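Local structure of protocadherin gamma-B3 (Homo sapiens, 5K8R) at residues Arg4-Glu9 with Thr90-Asp95; Lys43-Ser48 with Asp58-Glu63; Pro210-Asp215 with Ala299-Gln304; Tyr249-Ile254 with Phe262-Lys267. The protein probably mediates calcium-dependent cell adhesion and may help establish specific neuronal connections, this chain holding its first four extracellular cadherin repeats. All blocks are in the same frame, centred on the assembly; numbering follows the deposited sequence.

Interaction 1: Arg4-Glu9 with Thr90-Asp95. With CA (calcium ion), chain D; CA (calcium ion), chain C.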
# COMPACT_ATOMS: atom_id res chain seq x y z
N ARG A 4 -4.36 54.64 -38.89
CA ARG A 4 -4.10 53.26 -38.48
C ARG A 4 -4.53 52.22 -39.51
O ARG A 4 -5.72 52.00 -39.74
CB ARG A 4 -4.78 52.97 -37.14
CG ARG A 4 -4.73 51.51 -36.72
CD ARG A 4 -6.06 51.06 -36.13
NE ARG A 4 -6.88 50.37 -37.12
CZ ARG A 4 -8.02 49.74 -36.84
NH1 ARG A 4 -8.48 49.72 -35.60
NH2 ARG A 4 -8.71 49.14 -37.81
N TYR A 5 -3.54 51.56 -40.11
CA TYR A 5 -3.77 50.52 -41.10
C TYR A 5 -3.96 49.18 -40.38
O TYR A 5 -3.83 49.09 -39.16
CB TYR A 5 -2.62 50.46 -42.10
CG TYR A 5 -2.41 51.74 -42.87
CD1 TYR A 5 -3.20 52.07 -43.96
CD2 TYR A 5 -1.41 52.64 -42.51
CE1 TYR A 5 -3.01 53.24 -44.67
CE2 TYR A 5 -1.21 53.81 -43.20
CZ TYR A 5 -2.01 54.11 -44.28
OH TYR A 5 -1.82 55.28 -44.98
N ALA A 6 -4.26 48.14 -41.15
CA ALA A 6 -4.45 46.81 -40.59
C ALA A 6 -4.06 45.78 -41.64
O ALA A 6 -4.71 45.69 -42.69
CB ALA A 6 -5.90 46.60 -40.14
N ILE A 7 -3.01 45.01 -41.36
CA ILE A 7 -2.51 44.04 -42.33
C ILE A 7 -2.30 42.70 -41.64
O ILE A 7 -1.99 42.66 -40.44
CB ILE A 7 -1.20 44.53 -42.98
CG1 ILE A 7 -0.16 44.85 -41.90
CG2 ILE A 7 -1.45 45.74 -43.86
CD1 ILE A 7 1.20 45.23 -42.45
N PRO A 8 -2.46 41.58 -42.35
CA PRO A 8 -2.12 40.29 -41.75
C PRO A 8 -0.62 40.14 -41.58
O PRO A 8 0.18 40.81 -42.24
CB PRO A 8 -2.67 39.28 -42.76
CG PRO A 8 -2.66 40.02 -44.06
CD PRO A 8 -2.99 41.44 -43.71
N GLU A 9 -0.24 39.26 -40.66
CA GLU A 9 1.17 39.00 -40.41
C GLU A 9 1.77 38.14 -41.52
O GLU A 9 1.07 37.59 -42.36
CB GLU A 9 1.35 38.32 -39.05
CG GLU A 9 0.53 37.05 -38.90
CD GLU A 9 0.95 36.22 -37.70
OE1 GLU A 9 2.13 36.28 -37.30
OE2 GLU A 9 0.08 35.50 -37.15
N THR A 90 -0.10 54.02 -36.88
CA THR A 90 -0.28 52.76 -36.17
C THR A 90 -0.75 51.70 -37.15
O THR A 90 -1.63 51.95 -37.97
CB THR A 90 -1.29 52.91 -35.02
OG1 THR A 90 -2.53 53.41 -35.53
CG2 THR A 90 -0.76 53.88 -33.98
N VAL A 91 -0.15 50.51 -37.06
CA VAL A 91 -0.44 49.41 -37.96
C VAL A 91 -0.85 48.21 -37.12
O VAL A 91 -0.03 47.67 -36.36
CB VAL A 91 0.75 49.06 -38.86
CG1 VAL A 91 0.38 47.94 -39.82
CG2 VAL A 91 1.22 50.29 -39.63
N LEU A 92 -2.09 47.77 -37.28
CA LEU A 92 -2.60 46.61 -36.57
C LEU A 92 -2.14 45.36 -37.32
O LEU A 92 -2.31 45.26 -38.54
CB LEU A 92 -4.13 46.65 -36.49
CG LEU A 92 -4.80 45.45 -35.83
CD1 LEU A 92 -4.38 45.33 -34.37
CD2 LEU A 92 -6.31 45.55 -35.95
N ILE A 93 -1.57 44.41 -36.59
CA ILE A 93 -1.06 43.17 -37.17
C ILE A 93 -2.06 42.06 -36.85
O ILE A 93 -2.15 41.60 -35.71
CB ILE A 93 0.34 42.83 -36.65
CG1 ILE A 93 1.32 43.96 -37.00
CG2 ILE A 93 0.82 41.51 -37.22
CD1 ILE A 93 1.39 44.28 -38.48
N GLN A 94 -2.80 41.63 -37.86
CA GLN A 94 -3.78 40.57 -37.68
C GLN A 94 -3.10 39.21 -37.56
O GLN A 94 -2.01 38.99 -38.11
CB GLN A 94 -4.77 40.56 -38.85
CG GLN A 94 -5.51 41.87 -39.05
CD GLN A 94 -6.17 41.97 -40.41
OE1 GLN A 94 -5.83 41.22 -41.33
NE2 GLN A 94 -7.11 42.90 -40.55
N ASP A 95 -3.74 38.31 -36.83
CA ASP A 95 -3.19 36.98 -36.58
C ASP A 95 -3.69 35.99 -37.63
O ASP A 95 -4.87 35.99 -37.99
CB ASP A 95 -3.59 36.50 -35.19
CG ASP A 95 -3.02 35.12 -34.87
OD1 ASP A 95 -1.83 34.89 -35.13
OD2 ASP A 95 -3.78 34.27 -34.35
CA CA D . -0.14 33.35 -35.92
CA CA C . 3.57 33.98 -37.25
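R4-P8 runs parallel to T90-Q94, the two short strand axes 4.4 Å apart at closest and 23° from one another, as edge and next strand of a four-stranded mixed sheet. In the ladder between them L92 N gives a nearly straight bond to Y5 O (2.9 Å, 177° at the hydrogen), I7 N gives to L92 O, Q94 N to I7 O, and E9 N to Q94 O. On the face that carries I7, V91 and I93, the I7 CG1 carbon touches both V91 CG1 and I93 CD1 at 3.8 Å. Its chi1 of 55° wedges CG1 between the backbone N and carbonyl carbon of I7, beside its two neighbours. On the other face the extended Q94 side chain lies alongside P8, OE1 being 3.7 Å from P8 CD. Beyond the strands, E9 OE2 (2.5 Å) and D95 OD1 (2.4 Å) bind the calcium ion of chain D, while E9 OE1 binds the calcium ion of chain C at 2.7 Å. R62 also partners the E9 carboxylate, and N135 that of D95. E63, I96, D98 and D131 complete the site of chain D. Two carboxylate oxygens only 2.8 Å apart, E9 OE2 and D95 OD1, would probably repel without the metal between them, so calcium ties the end of this strand pair to the junction with the second repeat.

Interaction 2: Lys43-Ser48 with Asp58-Glu63. With CA (calcium ion), chain C; CA (calcium ion), chain D.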
# COMPACT_ATOMS: atom_id res chain seq x y z
N LYS A 43 12.99 47.57 -38.05
CA LYS A 43 12.90 47.77 -39.50
C LYS A 43 11.76 46.92 -40.06
O LYS A 43 11.96 45.93 -40.76
CB LYS A 43 14.23 47.43 -40.16
CG LYS A 43 15.44 48.14 -39.57
CD LYS A 43 15.60 49.54 -40.13
CE LYS A 43 16.91 50.16 -39.69
NZ LYS A 43 17.19 51.45 -40.38
N PHE A 44 10.54 47.34 -39.74
CA PHE A 44 9.34 46.62 -40.16
C PHE A 44 8.68 47.21 -41.40
O PHE A 44 8.15 46.47 -42.23
CB PHE A 44 8.32 46.56 -39.02
CG PHE A 44 8.66 45.55 -37.96
CD1 PHE A 44 9.26 44.35 -38.30
CD2 PHE A 44 8.37 45.79 -36.63
CE1 PHE A 44 9.57 43.41 -37.33
CE2 PHE A 44 8.68 44.86 -35.66
CZ PHE A 44 9.28 43.66 -36.01
N PHE A 45 8.70 48.54 -41.55
CA PHE A 45 8.08 49.21 -42.68
C PHE A 45 9.05 50.22 -43.27
O PHE A 45 9.93 50.74 -42.57
CB PHE A 45 6.78 49.92 -42.28
CG PHE A 45 5.80 49.03 -41.57
CD1 PHE A 45 5.72 49.03 -40.19
CD2 PHE A 45 4.95 48.20 -42.29
CE1 PHE A 45 4.81 48.22 -39.53
CE2 PHE A 45 4.05 47.39 -41.64
CZ PHE A 45 3.97 47.39 -40.26
N THR A 46 8.87 50.52 -44.55
CA THR A 46 9.62 51.57 -45.22
C THR A 46 8.66 52.38 -46.08
O THR A 46 7.72 51.84 -46.67
CB THR A 46 10.76 51.01 -46.10
OG1 THR A 46 10.26 49.97 -46.94
CG2 THR A 46 11.89 50.47 -45.24
N VAL A 47 8.90 53.69 -46.15
CA VAL A 47 8.10 54.59 -46.97
C VAL A 47 8.81 54.77 -48.30
O VAL A 47 9.99 55.13 -48.34
CB VAL A 47 7.87 55.93 -46.27
CG1 VAL A 47 7.07 56.87 -47.16
CG2 VAL A 47 7.17 55.73 -44.93
N SER A 48 8.10 54.50 -49.39
CA SER A 48 8.66 54.73 -50.72
C SER A 48 8.71 56.23 -50.99
O SER A 48 7.65 56.85 -51.13
CB SER A 48 7.81 54.02 -51.79
OG SER A 48 8.14 52.65 -51.87
N ASP A 58 10.41 43.95 -43.62
CA ASP A 58 10.99 42.72 -43.09
C ASP A 58 9.85 41.82 -42.62
O ASP A 58 8.67 42.18 -42.71
CB ASP A 58 11.98 43.03 -41.96
CG ASP A 58 12.93 41.88 -41.68
OD1 ASP A 58 13.06 40.99 -42.55
OD2 ASP A 58 13.55 41.87 -40.60
N ARG A 59 10.21 40.65 -42.11
CA ARG A 59 9.21 39.70 -41.64
C ARG A 59 8.51 40.23 -40.39
O ARG A 59 9.16 40.63 -39.42
CB ARG A 59 9.86 38.34 -41.35
CG ARG A 59 8.90 37.33 -40.75
CD ARG A 59 9.52 35.94 -40.70
NE ARG A 59 8.59 34.95 -40.15
CZ ARG A 59 8.62 34.53 -38.89
NH1 ARG A 59 9.53 35.00 -38.04
NH2 ARG A 59 7.74 33.63 -38.47
N ILE A 60 7.18 40.24 -40.43
CA ILE A 60 6.38 40.68 -39.29
C ILE A 60 5.69 39.46 -38.68
O ILE A 60 4.60 39.07 -39.12
CB ILE A 60 5.36 41.75 -39.71
CG1 ILE A 60 6.08 42.94 -40.34
CG2 ILE A 60 4.54 42.21 -38.52
CD1 ILE A 60 5.16 44.06 -40.77
N ASP A 61 6.32 38.86 -37.68
CA ASP A 61 5.77 37.70 -36.99
C ASP A 61 5.02 38.18 -35.75
O ASP A 61 5.64 38.67 -34.80
CB ASP A 61 6.88 36.72 -36.62
CG ASP A 61 6.38 35.55 -35.79
OD1 ASP A 61 5.21 35.17 -35.93
OD2 ASP A 61 7.18 35.02 -34.98
N ARG A 62 3.70 38.02 -35.76
CA ARG A 62 2.89 38.50 -34.64
C ARG A 62 3.19 37.74 -33.36
O ARG A 62 3.09 38.30 -32.26
CB ARG A 62 1.40 38.40 -34.98
CG ARG A 62 0.49 39.11 -34.00
CD ARG A 62 -0.82 38.38 -33.82
NE ARG A 62 -0.60 37.03 -33.32
CZ ARG A 62 -0.42 36.73 -32.04
NH1 ARG A 62 -0.43 37.69 -31.12
NH2 ARG A 62 -0.23 35.47 -31.67
N GLU A 63 3.56 36.46 -33.47
CA GLU A 63 3.88 35.68 -32.28
C GLU A 63 5.12 36.21 -31.57
O GLU A 63 5.16 36.26 -30.34
CB GLU A 63 4.06 34.20 -32.65
CG GLU A 63 2.76 33.42 -32.76
CD GLU A 63 1.92 33.84 -33.95
OE1 GLU A 63 2.49 33.96 -35.06
OE2 GLU A 63 0.71 34.05 -33.78
CA CA C . 3.57 33.98 -37.25
CA CA D . -0.14 33.35 -35.92
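F44 and F45 pack on I60 directly ahead of D61-R62-E63, the DRE calcium motif of cadherin repeats. I60 meets both rings: its CD1 touches the far end of the F45 ring, 3.6 Å from F45 CZ, and the two side chains cross at about a right angle. Farther back, I60 CG1 lies 4.0 Å from F44 CD1. With chi1 near -57° and chi2 at -179°, the CG1-CD1 arm of I60 stretches out straight to F45, whereas CG1 is left for F44. The F44 ring also approaches the backbone, CE1 standing 3.5 Å from R59 O, and K43 O rests against D58 CB. Beyond I60 the chemistry turns ionic. D61 N-caps the helix 62-65: its OD1 accepts from E63 N, a donor well above the carboxylate plane (71° out of it), and the same oxygen binds the calcium ion of chain C at 2.4 Å. E63 OE1 bridges the two ions, 2.4 Å from the calcium of chain C and 2.8 Å from that of chain D, which E63 OE2 also holds, at 2.4 Å. R62 NH2 makes a salt bridge to E63 OE2 at 2.7 Å, which would probably offset part of the negative charge gathered there. R59 pairs through NE with E10, itself a ligand of the calcium ion of chain C. Around this contact, I65 of the helix 62-65 packs on F44 and I60, V91 and I93 of strand 85-94 cover F45 and I60, and L54 of strand 53-56 adjoins F45.

Interaction 3: Pro210-Asp215 with Ala299-Gln304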
# COMPACT_ATOMS: atom_id res chain seq x y z
N PRO A 210 -5.73 -14.40 -0.71
CA PRO A 210 -5.05 -15.65 -1.05
C PRO A 210 -6.04 -16.78 -1.24
O PRO A 210 -7.12 -16.80 -0.65
CB PRO A 210 -4.14 -15.90 0.16
CG PRO A 210 -3.99 -14.56 0.81
CD PRO A 210 -5.29 -13.86 0.59
N VAL A 211 -5.67 -17.74 -2.10
CA VAL A 211 -6.51 -18.89 -2.41
C VAL A 211 -5.66 -20.14 -2.29
O VAL A 211 -4.70 -20.33 -3.04
CB VAL A 211 -7.12 -18.79 -3.82
CG1 VAL A 211 -7.79 -20.10 -4.20
CG2 VAL A 211 -8.11 -17.64 -3.89
N PHE A 212 -6.02 -21.01 -1.34
CA PHE A 212 -5.32 -22.28 -1.19
C PHE A 212 -5.67 -23.21 -2.34
O PHE A 212 -6.81 -23.24 -2.82
CB PHE A 212 -5.68 -22.94 0.14
CG PHE A 212 -4.88 -22.44 1.30
CD1 PHE A 212 -3.56 -22.83 1.46
CD2 PHE A 212 -5.44 -21.60 2.24
CE1 PHE A 212 -2.81 -22.37 2.53
CE2 PHE A 212 -4.70 -21.14 3.32
CZ PHE A 212 -3.38 -21.53 3.46
N THR A 213 -4.68 -23.99 -2.79
CA THR A 213 -4.92 -24.95 -3.86
C THR A 213 -5.83 -26.08 -3.41
O THR A 213 -6.50 -26.70 -4.23
CB THR A 213 -3.59 -25.51 -4.37
OG1 THR A 213 -2.95 -26.26 -3.33
CG2 THR A 213 -2.67 -24.38 -4.80
N GLN A 214 -5.85 -26.37 -2.10
CA GLN A 214 -6.72 -27.39 -1.54
C GLN A 214 -7.27 -26.91 -0.21
O GLN A 214 -6.56 -26.25 0.55
CB GLN A 214 -5.97 -28.72 -1.33
CG GLN A 214 -5.35 -29.32 -2.58
CD GLN A 214 -4.59 -30.60 -2.29
OE1 GLN A 214 -4.70 -31.17 -1.21
NE2 GLN A 214 -3.81 -31.05 -3.27
N ASP A 215 -8.54 -27.23 0.05
CA ASP A 215 -9.13 -26.96 1.35
C ASP A 215 -8.76 -28.00 2.39
O ASP A 215 -9.15 -27.86 3.56
CB ASP A 215 -10.66 -26.87 1.23
CG ASP A 215 -11.11 -25.66 0.44
OD1 ASP A 215 -10.43 -24.61 0.51
OD2 ASP A 215 -12.15 -25.75 -0.25
N ALA A 299 -6.88 -16.35 4.32
CA ALA A 299 -7.47 -17.58 3.82
C ALA A 299 -7.15 -18.69 4.80
O ALA A 299 -6.13 -18.65 5.48
CB ALA A 299 -6.95 -17.94 2.42
N TYR A 300 -8.04 -19.68 4.88
CA TYR A 300 -7.91 -20.73 5.88
C TYR A 300 -8.17 -22.09 5.25
O TYR A 300 -9.15 -22.27 4.52
CB TYR A 300 -8.88 -20.49 7.04
CG TYR A 300 -8.64 -19.19 7.78
CD1 TYR A 300 -9.24 -18.01 7.36
CD2 TYR A 300 -7.81 -19.15 8.89
CE1 TYR A 300 -9.01 -16.82 8.02
CE2 TYR A 300 -7.58 -17.96 9.56
CZ TYR A 300 -8.18 -16.80 9.12
OH TYR A 300 -7.96 -15.62 9.79
N CYS A 301 -7.28 -23.04 5.54
CA CYS A 301 -7.43 -24.42 5.11
C CYS A 301 -7.10 -25.33 6.28
O CYS A 301 -6.82 -24.87 7.39
CB CYS A 301 -6.55 -24.73 3.89
SG CYS A 301 -4.78 -24.80 4.26
N LYS A 302 -7.14 -26.64 6.04
CA LYS A 302 -6.85 -27.62 7.07
C LYS A 302 -5.82 -28.62 6.57
O LYS A 302 -5.63 -28.80 5.36
CB LYS A 302 -8.12 -28.36 7.52
CG LYS A 302 -9.12 -27.47 8.25
CD LYS A 302 -10.27 -28.29 8.82
CE LYS A 302 -11.23 -27.40 9.61
NZ LYS A 302 -12.34 -28.20 10.22
N VAL A 303 -5.15 -29.26 7.52
CA VAL A 303 -4.11 -30.25 7.25
C VAL A 303 -4.36 -31.44 8.16
O VAL A 303 -4.44 -31.28 9.39
CB VAL A 303 -2.70 -29.67 7.48
CG1 VAL A 303 -1.69 -30.80 7.65
CG2 VAL A 303 -2.30 -28.77 6.33
N GLN A 304 -4.48 -32.63 7.57
CA GLN A 304 -4.70 -33.86 8.32
C GLN A 304 -3.50 -34.77 8.11
O GLN A 304 -3.27 -35.25 6.99
CB GLN A 304 -5.99 -34.55 7.91
CG GLN A 304 -6.31 -35.79 8.72
CD GLN A 304 -7.71 -36.32 8.46
OE1 GLN A 304 -8.55 -35.63 7.88
NE2 GLN A 304 -7.96 -37.56 8.88
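Sulfur-aromatic contact dominates here: C301 SG stands over the centre of the F212 ring, 3.5 Å from the centroid and only 6° off the ring normal. The C301 chi1 of 71° sets SG between its own backbone N and carbonyl carbon, and C301 CB comes over the same ring in a CH-pi contact, 4.0 Å from the centroid. Apolar packing continues at the rim, where F212 CD2 lies 4.0 Å from A299 CB; the ring edge also faces backbone, with F212 CE2 3.6 Å from A299 O. P210 adds its CB, 4.1 Å from A299 CB. A serine in place of F212 would probably leave C301 SG without the ring it sits over and open a gap beside the A299 methyl. Polar bonding is slight: K302 N gives a weak hydrogen bond to D215 O at 3.4 Å. V211-F212 belongs to the sheet with strand 230-237, whereas A299-Q304 belongs to the facing sheet, which the chain joins at strand 216-222. In this repeat F212 is buried between them; the first strand split between both sheets is characteristic of the cadherin beta-sandwich.

Interaction 4: Tyr249-Ile254 with Phe262-Lys267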
# COMPACT_ATOMS: atom_id res chain seq x y z
N TYR A 249 2.27 -18.06 5.80
CA TYR A 249 1.49 -19.16 6.32
C TYR A 249 1.79 -19.35 7.81
O TYR A 249 2.90 -19.10 8.27
CB TYR A 249 1.80 -20.46 5.57
CG TYR A 249 1.68 -20.37 4.07
CD1 TYR A 249 0.47 -20.65 3.44
CD2 TYR A 249 2.76 -20.01 3.28
CE1 TYR A 249 0.36 -20.57 2.06
CE2 TYR A 249 2.65 -19.93 1.91
CZ TYR A 249 1.45 -20.21 1.30
OH TYR A 249 1.34 -20.13 -0.07
N ALA A 250 0.78 -19.79 8.55
CA ALA A 250 0.95 -20.02 9.98
C ALA A 250 -0.10 -20.99 10.47
O ALA A 250 -1.18 -21.10 9.89
CB ALA A 250 0.88 -18.70 10.76
N PHE A 251 0.22 -21.69 11.56
CA PHE A 251 -0.75 -22.53 12.23
C PHE A 251 -1.71 -21.68 13.05
O PHE A 251 -1.37 -20.58 13.50
CB PHE A 251 -0.04 -23.54 13.14
CG PHE A 251 0.65 -24.65 12.40
CD1 PHE A 251 0.17 -25.10 11.18
CD2 PHE A 251 1.79 -25.24 12.93
CE1 PHE A 251 0.81 -26.12 10.50
CE2 PHE A 251 2.43 -26.26 12.25
CZ PHE A 251 1.94 -26.71 11.04
N ILE A 252 -2.92 -22.20 13.25
CA ILE A 252 -3.92 -21.54 14.08
C ILE A 252 -4.54 -22.58 15.01
O ILE A 252 -4.64 -23.76 14.67
CB ILE A 252 -5.01 -20.83 13.26
CG1 ILE A 252 -5.75 -21.83 12.37
CG2 ILE A 252 -4.41 -19.71 12.43
CD1 ILE A 252 -6.91 -21.23 11.61
N ASN A 253 -4.96 -22.12 16.19
CA ASN A 253 -5.61 -22.96 17.20
C ASN A 253 -4.76 -24.19 17.53
O ASN A 253 -5.27 -25.29 17.75
CB ASN A 253 -7.01 -23.38 16.74
CG ASN A 253 -7.97 -22.21 16.67
OD1 ASN A 253 -8.02 -21.38 17.58
ND2 ASN A 253 -8.73 -22.13 15.58
N ILE A 254 -3.45 -24.00 17.57
CA ILE A 254 -2.52 -25.10 17.78
C ILE A 254 -2.25 -25.24 19.27
O ILE A 254 -2.33 -24.27 20.04
CB ILE A 254 -1.22 -24.89 16.98
CG1 ILE A 254 -0.60 -26.24 16.64
CG2 ILE A 254 -0.24 -24.02 17.74
CD1 ILE A 254 -1.56 -27.18 15.96
N PHE A 262 5.34 -30.16 15.10
CA PHE A 262 5.32 -29.75 13.70
C PHE A 262 5.71 -28.29 13.56
O PHE A 262 5.59 -27.49 14.50
CB PHE A 262 3.95 -30.00 13.07
CG PHE A 262 3.54 -31.44 13.04
CD1 PHE A 262 4.07 -32.30 12.10
CD2 PHE A 262 2.63 -31.94 13.95
CE1 PHE A 262 3.70 -33.64 12.07
CE2 PHE A 262 2.25 -33.27 13.93
CZ PHE A 262 2.79 -34.12 12.98
N LYS A 263 6.19 -27.95 12.36
CA LYS A 263 6.62 -26.60 12.04
C LYS A 263 6.17 -26.25 10.63
O LYS A 263 6.34 -27.06 9.71
CB LYS A 263 8.15 -26.47 12.15
CG LYS A 263 8.71 -25.16 11.60
CD LYS A 263 10.23 -25.15 11.65
CE LYS A 263 10.79 -23.90 10.99
NZ LYS A 263 10.31 -22.66 11.67
N LEU A 264 5.59 -25.06 10.47
CA LEU A 264 5.13 -24.58 9.17
C LEU A 264 5.94 -23.35 8.79
O LEU A 264 5.90 -22.34 9.49
CB LEU A 264 3.63 -24.24 9.22
CG LEU A 264 3.01 -23.76 7.90
CD1 LEU A 264 3.09 -24.85 6.84
CD2 LEU A 264 1.57 -23.31 8.12
N ASP A 265 6.67 -23.45 7.68
CA ASP A 265 7.48 -22.34 7.21
C ASP A 265 6.59 -21.18 6.79
O ASP A 265 5.62 -21.37 6.05
CB ASP A 265 8.37 -22.78 6.05
CG ASP A 265 9.49 -21.80 5.76
OD1 ASP A 265 9.22 -20.59 5.64
OD2 ASP A 265 10.65 -22.25 5.65
N SER A 266 6.92 -19.97 7.26
CA SER A 266 6.10 -18.81 6.95
C SER A 266 6.15 -18.47 5.47
O SER A 266 5.15 -18.03 4.89
CB SER A 266 6.54 -17.62 7.79
OG SER A 266 6.43 -17.90 9.18
N LYS A 267 7.30 -18.66 4.83
CA LYS A 267 7.48 -18.29 3.42
C LYS A 267 7.10 -19.44 2.49
O LYS A 267 6.13 -19.34 1.74
CB LYS A 267 8.93 -17.83 3.18
CG LYS A 267 9.33 -16.60 3.98
CD LYS A 267 10.75 -16.16 3.64
CE LYS A 267 11.14 -14.91 4.42
NZ LYS A 267 12.51 -14.45 4.06
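Y249 opens the contact with its backbone, N giving a hydrogen bond to S266 O (3.0 Å, 164° at the hydrogen) in the carbonyl plane, on a lone pair. Y249 O in turn receives a CA-H...O contact from S266 CA at 3.5 Å. The Y249 ring turns its edge to the turn that follows strand 262-264, CE2 lying 3.5 Å from K267 O, and Y249 CB touches L264 CD2 at 3.8 Å; its hydroxyl bonds A236 N. An Asx turn shapes the partner loop, D265 OD1 accepting from K267 N at 2.8 Å. At A250 the backbone N meets the same L264 methyl, CD2, 3.6 Å away. The same L264 also packs on F251: L264 CB sits over one ring face, displaced toward the rim, 3.7 Å from the centroid and 20° off the normal. With CG anti to N (chi1 -178°), L264 CD2 lies between the F251 ring and the A250 backbone. F251 CE2 also approaches F262 CB at 4.1 Å. An alanine in place of F251 is likely to leave L264 CB without its ring and open a gap beside F262. Strand 248-252 edges the mixed sheet beside strand 284-292, and strand 262-264 edges the opposing sheet beside strand 270-273, so the contact closes one margin of the sandwich; just beyond, N253 bonds S126 of the second subunit.

How the interactions relate
The four contacts fall into two pairs, in the first and third cadherin repeats. Interactions 1 and 2 have centres 10 Å apart and touch: E9 OE1 and R62 N form a probable hydrogen bond, both contacts reach the same two calcium ions, and interaction 2 is nested inside the loop closed by interaction 1. Interactions 3 and 4 have centres 12 Å apart; F212 meets Y249 and Y300 meets I252, with interaction 4 nested inside interaction 3. Each of these two spans both sheets of one sandwich. Interactions 1 and 2 close before 3 and 4 open, and the second repeat separates the pairs, whose centres lie 81 to 85 Å apart in an elongated chain.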